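Alpha-Amylase (Thermotoga maritima, PDB 2B5D) is a member of glycoside hydrolase family 57, with a core built round a mostly parallel sheet. Local coordinates at residues W246-R259 / L352-L364. Numbering follows the deposited sequence.
Sequences WSAAVGYPGDPRYR and LFGHWWFEGVFFL
Trp357 overlaps Pro253 face-on: CG of the proline lies over the indole's five-membered ring, 3.6 Å from its centroid, in a CH-pi contact. The opposite face of the indole rests on its own chain, near the backbone N of Gly360. With CG anti to the backbone N (chi1 -173°), Trp357 turns its NE1 edge into the face of Tyr258, where NE1 of Trp357 stands 3.4 Å from CD1 of Tyr258 in an edge-to-face pair. Trp246 extends the cluster. Phe353 points its CZ at the centre of one face of this indole, 4.0 Å from CE2 of Trp246, while the far rim of Trp246 is directed at the face of Phe363, CH2 of Trp246 to CE2 of Phe363 3.3 Å, an offset edge-to-face pair with planes 76° apart. Further edge-to-face partners join the loop to helix 309-338 (Phe323) and to strand 343-349 of the mainly parallel sheet (Phe348).

Polar groups finish the other end. Glu359, bent at chi2 (86°), brings OE2 to the backbone N of Arg259 through its syn lone pair, a nearly straight bond of 2.7 Å. Its OE1 accepts from a water that also bridges Arg259 O and Phe358 N. The guanidinium of Arg259 stacks flat on Phe358, its CZ 3.8 Å from the Phe358 ring centroid, also a cation-pi contact; NH1 bonds to the hydroxyl of Tyr106. Arg259 NE stays 6.3 Å from Glu359 OE2. No salt bridge therefore joins the segments: across the contact a backbone N-H and a water meet the buried carboxylate, probably stabilising its negative charge.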
loop_
_atom_site.group_PDB
_atom_site.type_symbol
_atom_site.label_atom_id
_atom_site.label_comp_id
_atom_site.label_asym_id
_atom_site.label_seq_id
_atom_site.Cartn_x
_atom_site.Cartn_y
_atom_site.Cartn_z
ATOM N N TRP A 246 24.138 -7.237 25.134
ATOM C CA TRP A 246 23.471 -8.293 24.350
ATOM C C TRP A 246 23.200 -7.938 22.907
ATOM O O TRP A 246 22.518 -8.674 22.205
ATOM C CB TRP A 246 22.173 -8.671 25.016
ATOM C CG TRP A 246 22.358 -8.803 26.451
ATOM C CD1 TRP A 246 21.738 -8.088 27.411
ATOM C CD2 TRP A 246 23.290 -9.660 27.116
ATOM N NE1 TRP A 246 22.199 -8.456 28.650
ATOM C CE2 TRP A 246 23.151 -9.431 28.495
ATOM C CE3 TRP A 246 24.231 -10.602 26.679
ATOM C CZ2 TRP A 246 23.906 -10.117 29.451
ATOM C CZ3 TRP A 246 24.969 -11.291 27.630
ATOM C CH2 TRP A 246 24.799 -11.040 29.001
ATOM N N SER A 247 23.732 -6.799 22.486
ATOM C CA SER A 247 23.681 -6.330 21.134
ATOM C C SER A 247 24.446 -7.256 20.179
ATOM O O SER A 247 25.537 -7.694 20.506
ATOM C CB SER A 247 24.334 -4.953 21.115
ATOM O OG SER A 247 24.287 -4.395 19.828
ATOM N N ALA A 248 23.876 -7.546 19.008
ATOM C CA ALA A 248 24.593 -8.216 17.931
ATOM C C ALA A 248 25.597 -7.287 17.257
ATOM O O ALA A 248 26.628 -7.732 16.733
ATOM C CB ALA A 248 23.616 -8.737 16.896
ATOM N N ALA A 249 25.278 -5.999 17.210
ATOM C CA ALA A 249 26.177 -5.023 16.621
ATOM C C ALA A 249 27.454 -4.776 17.469
ATOM O O ALA A 249 28.574 -4.612 16.902
ATOM C CB ALA A 249 25.440 -3.724 16.335
ATOM N N VAL A 250 27.304 -4.761 18.807
ATOM C CA VAL A 250 28.444 -4.441 19.695
ATOM C C VAL A 250 28.668 -5.379 20.892
ATOM O O VAL A 250 29.584 -5.174 21.668
ATOM C CB VAL A 250 28.400 -2.976 20.209
ATOM C CG1 VAL A 250 28.215 -1.966 19.057
ATOM C CG2 VAL A 250 27.298 -2.788 21.288
ATOM N N GLY A 251 27.862 -6.407 21.064
ATOM C CA GLY A 251 27.988 -7.203 22.277
ATOM C C GLY A 251 28.299 -8.652 22.020
ATOM O O GLY A 251 28.624 -9.029 20.888
ATOM N N TYR A 252 28.200 -9.473 23.044
ATOM C CA TYR A 252 28.524 -10.897 22.905
ATOM C C TYR A 252 27.802 -11.607 21.757
ATOM O O TYR A 252 28.458 -12.230 20.937
ATOM C CB TYR A 252 28.261 -11.696 24.184
ATOM C CG TYR A 252 28.916 -11.186 25.429
ATOM C CD1 TYR A 252 28.164 -10.976 26.587
ATOM C CD2 TYR A 252 30.307 -10.935 25.475
ATOM C CE1 TYR A 252 28.761 -10.539 27.759
ATOM C CE2 TYR A 252 30.901 -10.507 26.627
ATOM C CZ TYR A 252 30.120 -10.302 27.761
ATOM O OH TYR A 252 30.708 -9.858 28.891
ATOM N N PRO A 253 26.452 -11.532 21.683
ATOM C CA PRO A 253 25.801 -12.283 20.577
ATOM C C PRO A 253 26.316 -12.007 19.145
ATOM O O PRO A 253 26.104 -12.822 18.250
ATOM C CB PRO A 253 24.321 -11.902 20.731
ATOM C CG PRO A 253 24.178 -11.600 22.204
ATOM C CD PRO A 253 25.447 -10.869 22.552
ATOM N N GLY A 254 26.971 -10.879 18.903
ATOM C CA GLY A 254 27.529 -10.620 17.579
ATOM C C GLY A 254 28.823 -11.357 17.242
ATOM O O GLY A 254 29.392 -11.151 16.170
ATOM N N ASP A 255 29.289 -12.231 18.139
ATOM C CA ASP A 255 30.471 -13.054 17.895
ATOM C C ASP A 255 30.328 -13.938 16.647
ATOM O O ASP A 255 29.318 -14.641 16.480
ATOM C CB ASP A 255 30.759 -13.922 19.119
ATOM C CG ASP A 255 32.116 -14.610 19.057
ATOM O OD1 ASP A 255 32.227 -15.613 18.313
ATOM O OD2 ASP A 255 33.062 -14.172 19.775
ATOM N N PRO A 256 31.360 -13.927 15.767
ATOM C CA PRO A 256 31.311 -14.728 14.539
ATOM C C PRO A 256 31.065 -16.230 14.716
ATOM O O PRO A 256 30.641 -16.874 13.760
ATOM C CB PRO A 256 32.656 -14.437 13.846
ATOM C CG PRO A 256 33.500 -13.740 14.833
ATOM C CD PRO A 256 32.602 -13.137 15.878
ATOM N N ARG A 257 31.278 -16.786 15.908
ATOM C CA ARG A 257 31.072 -18.257 16.155
ATOM C C ARG A 257 29.632 -18.609 16.479
ATOM O O ARG A 257 29.280 -19.792 16.658
ATOM C CB ARG A 257 31.929 -18.765 17.329
ATOM C CG ARG A 257 33.449 -18.731 17.099
ATOM C CD ARG A 257 34.172 -18.932 18.417
ATOM N NE ARG A 257 34.227 -17.691 19.185
ATOM C CZ ARG A 257 34.886 -17.526 20.329
ATOM N NH1 ARG A 257 34.852 -16.345 20.940
ATOM N NH2 ARG A 257 35.560 -18.541 20.867
ATOM N N TYR A 258 28.804 -17.579 16.623
ATOM C CA TYR A 258 27.432 -17.791 17.046
ATOM C C TYR A 258 26.503 -18.004 15.851
ATOM O O TYR A 258 26.761 -17.522 14.748
ATOM C CB TYR A 258 26.947 -16.643 17.939
ATOM C CG TYR A 258 27.450 -16.670 19.380
ATOM C CD1 TYR A 258 27.854 -15.505 20.000
ATOM C CD2 TYR A 258 27.513 -17.856 20.107
ATOM C CE1 TYR A 258 28.307 -15.505 21.298
ATOM C CE2 TYR A 258 27.961 -17.879 21.416
ATOM C CZ TYR A 258 28.354 -16.705 22.009
ATOM O OH TYR A 258 28.803 -16.698 23.317
ATOM N N ARG A 259 25.418 -18.731 16.096
ATOM C CA ARG A 259 24.459 -19.087 15.061
ATOM C C ARG A 259 23.774 -17.852 14.483
ATOM O O ARG A 259 23.263 -16.993 15.228
ATOM C CB ARG A 259 23.473 -20.085 15.650
ATOM C CG ARG A 259 22.579 -20.835 14.689
ATOM C CD ARG A 259 21.196 -20.389 15.028
ATOM N NE ARG A 259 20.298 -21.504 15.175
ATOM C CZ ARG A 259 19.056 -21.392 15.630
ATOM N NH1 ARG A 259 18.283 -22.463 15.729
ATOM N NH2 ARG A 259 18.586 -20.210 15.985
ATOM N N LEU A 352 15.641 -12.434 23.939
ATOM C CA LEU A 352 17.042 -12.215 23.695
ATOM C C LEU A 352 17.822 -13.498 24.030
ATOM O O LEU A 352 18.860 -13.736 23.437
ATOM C CB LEU A 352 17.591 -11.004 24.474
ATOM C CG LEU A 352 17.151 -9.527 24.244
ATOM C CD1 LEU A 352 17.998 -8.527 25.073
ATOM C CD2 LEU A 352 17.082 -9.064 22.774
ATOM N N PHE A 353 17.322 -14.340 24.940
ATOM C CA PHE A 353 18.069 -15.548 25.323
ATOM C C PHE A 353 17.442 -16.786 24.718
ATOM O O PHE A 353 16.409 -17.284 25.183
ATOM C CB PHE A 353 18.250 -15.677 26.864
ATOM C CG PHE A 353 19.036 -14.539 27.477
ATOM C CD1 PHE A 353 18.377 -13.421 28.012
ATOM C CD2 PHE A 353 20.432 -14.547 27.464
ATOM C CE1 PHE A 353 19.100 -12.334 28.545
ATOM C CE2 PHE A 353 21.169 -13.467 28.000
ATOM C CZ PHE A 353 20.494 -12.358 28.541
ATOM N N GLY A 354 18.074 -17.295 23.667
ATOM C CA GLY A 354 17.580 -18.503 23.011
ATOM C C GLY A 354 16.890 -18.210 21.689
ATOM O O GLY A 354 16.897 -19.057 20.793
ATOM N N HIS A 355 16.303 -17.027 21.548
ATOM C CA HIS A 355 15.608 -16.715 20.319
ATOM C C HIS A 355 16.387 -15.788 19.393
ATOM O O HIS A 355 16.781 -16.217 18.314
ATOM C CB HIS A 355 14.157 -16.274 20.551
ATOM C CG HIS A 355 13.390 -16.056 19.280
ATOM N ND1 HIS A 355 13.147 -17.070 18.371
ATOM C CD2 HIS A 355 12.855 -14.931 18.746
ATOM C CE1 HIS A 355 12.483 -16.576 17.340
ATOM N NE2 HIS A 355 12.299 -15.282 17.542
ATOM N N TRP A 356 16.617 -14.539 19.782
ATOM C CA TRP A 356 17.538 -13.684 19.022
ATOM C C TRP A 356 18.958 -14.250 19.025
ATOM O O TRP A 356 19.632 -14.269 17.994
ATOM C CB TRP A 356 17.530 -12.254 19.570
ATOM C CG TRP A 356 16.271 -11.595 19.205
ATOM C CD1 TRP A 356 15.180 -11.366 20.011
ATOM C CD2 TRP A 356 15.910 -11.148 17.886
ATOM N NE1 TRP A 356 14.169 -10.772 19.273
ATOM C CE2 TRP A 356 14.589 -10.624 17.969
ATOM C CE3 TRP A 356 16.582 -11.129 16.640
ATOM C CZ2 TRP A 356 13.929 -10.082 16.853
ATOM C CZ3 TRP A 356 15.932 -10.589 15.539
ATOM C CH2 TRP A 356 14.615 -10.070 15.652
ATOM N N TRP A 357 19.370 -14.733 20.192
ATOM C CA TRP A 357 20.656 -15.322 20.427
ATOM C C TRP A 357 20.438 -16.771 20.807
ATOM O O TRP A 357 20.010 -17.072 21.916
ATOM C CB TRP A 357 21.310 -14.585 21.587
ATOM C CG TRP A 357 22.727 -14.936 21.891
ATOM C CD1 TRP A 357 23.667 -15.437 21.034
ATOM C CD2 TRP A 357 23.388 -14.738 23.137
ATOM N NE1 TRP A 357 24.867 -15.591 21.674
ATOM C CE2 TRP A 357 24.729 -15.167 22.970
ATOM C CE3 TRP A 357 22.981 -14.245 24.387
ATOM C CZ2 TRP A 357 25.662 -15.114 24.008
ATOM C CZ3 TRP A 357 23.908 -14.197 25.408
ATOM C CH2 TRP A 357 25.225 -14.624 25.216
ATOM N N PHE A 358 20.761 -17.666 19.889
ATOM C CA PHE A 358 20.452 -19.097 20.028
ATOM C C PHE A 358 21.096 -19.711 21.273
ATOM O O PHE A 358 20.510 -20.564 21.930
ATOM C CB PHE A 358 20.912 -19.819 18.738
ATOM C CG PHE A 358 20.824 -21.320 18.789
ATOM C CD1 PHE A 358 19.604 -21.964 18.930
ATOM C CD2 PHE A 358 21.971 -22.091 18.651
ATOM C CE1 PHE A 358 19.529 -23.353 18.945
ATOM C CE2 PHE A 358 21.914 -23.477 18.668
ATOM C CZ PHE A 358 20.697 -24.113 18.804
ATOM N N GLU A 359 22.300 -19.244 21.584
ATOM C CA GLU A 359 23.141 -19.794 22.638
ATOM C C GLU A 359 22.901 -19.105 23.976
ATOM O O GLU A 359 23.566 -19.421 24.958
ATOM C CB GLU A 359 24.621 -19.641 22.239
ATOM C CG GLU A 359 25.010 -20.350 20.918
ATOM C CD GLU A 359 24.759 -19.523 19.651
ATOM O OE1 GLU A 359 24.007 -18.533 19.713
ATOM O OE2 GLU A 359 25.326 -19.853 18.585
ATOM N N GLY A 360 21.969 -18.151 24.004
ATOM C CA GLY A 360 21.656 -17.370 25.197
ATOM C C GLY A 360 21.354 -18.151 26.468
ATOM O O GLY A 360 21.780 -17.766 27.546
ATOM N N VAL A 361 20.595 -19.235 26.386
ATOM C CA VAL A 361 20.278 -19.906 27.647
ATOM C C VAL A 361 21.503 -20.681 28.173
ATOM O O VAL A 361 21.700 -20.768 29.386
ATOM C CB VAL A 361 18.939 -20.739 27.631
ATOM C CG1 VAL A 361 17.812 -19.972 26.894
ATOM C CG2 VAL A 361 19.153 -22.084 27.018
ATOM N N PHE A 362 22.316 -21.189 27.238
ATOM C CA PHE A 362 23.601 -21.816 27.520
ATOM C C PHE A 362 24.484 -20.843 28.260
ATOM O O PHE A 362 25.113 -21.219 29.240
ATOM C CB PHE A 362 24.356 -22.242 26.230
ATOM C CG PHE A 362 23.597 -23.199 25.317
ATOM C CD1 PHE A 362 23.604 -23.003 23.929
ATOM C CD2 PHE A 362 22.921 -24.318 25.820
ATOM C CE1 PHE A 362 22.929 -23.893 23.051
ATOM C CE2 PHE A 362 22.244 -25.202 24.956
ATOM C CZ PHE A 362 22.252 -24.990 23.570
ATOM N N PHE A 363 24.577 -19.614 27.748
ATOM C CA PHE A 363 25.232 -18.503 28.451
ATOM C C PHE A 363 24.659 -18.271 29.876
ATOM O O PHE A 363 25.404 -18.189 30.863
ATOM C CB PHE A 363 25.173 -17.214 27.623
ATOM C CG PHE A 363 25.714 -16.006 28.357
ATOM C CD1 PHE A 363 27.027 -15.571 28.151
ATOM C CD2 PHE A 363 24.904 -15.294 29.272
ATOM C CE1 PHE A 363 27.546 -14.463 28.853
ATOM C CE2 PHE A 363 25.397 -14.192 29.956
ATOM C CZ PHE A 363 26.727 -13.781 29.765
ATOM N N LEU A 364 23.334 -18.181 29.973
ATOM C CA LEU A 364 22.701 -18.018 31.252
ATOM C C LEU A 364 23.083 -19.093 32.251
ATOM O O LEU A 364 23.278 -18.809 33.455
ATOM C CB LEU A 364 21.179 -17.915 31.118
ATOM C CG LEU A 364 20.701 -16.517 31.509
ATOM C CD1 LEU A 364 20.962 -16.315 32.987
ATOM C CD2 LEU A 364 21.390 -15.367 30.722
HETATM O O HOH W 1 22.842 -17.019 18.103
#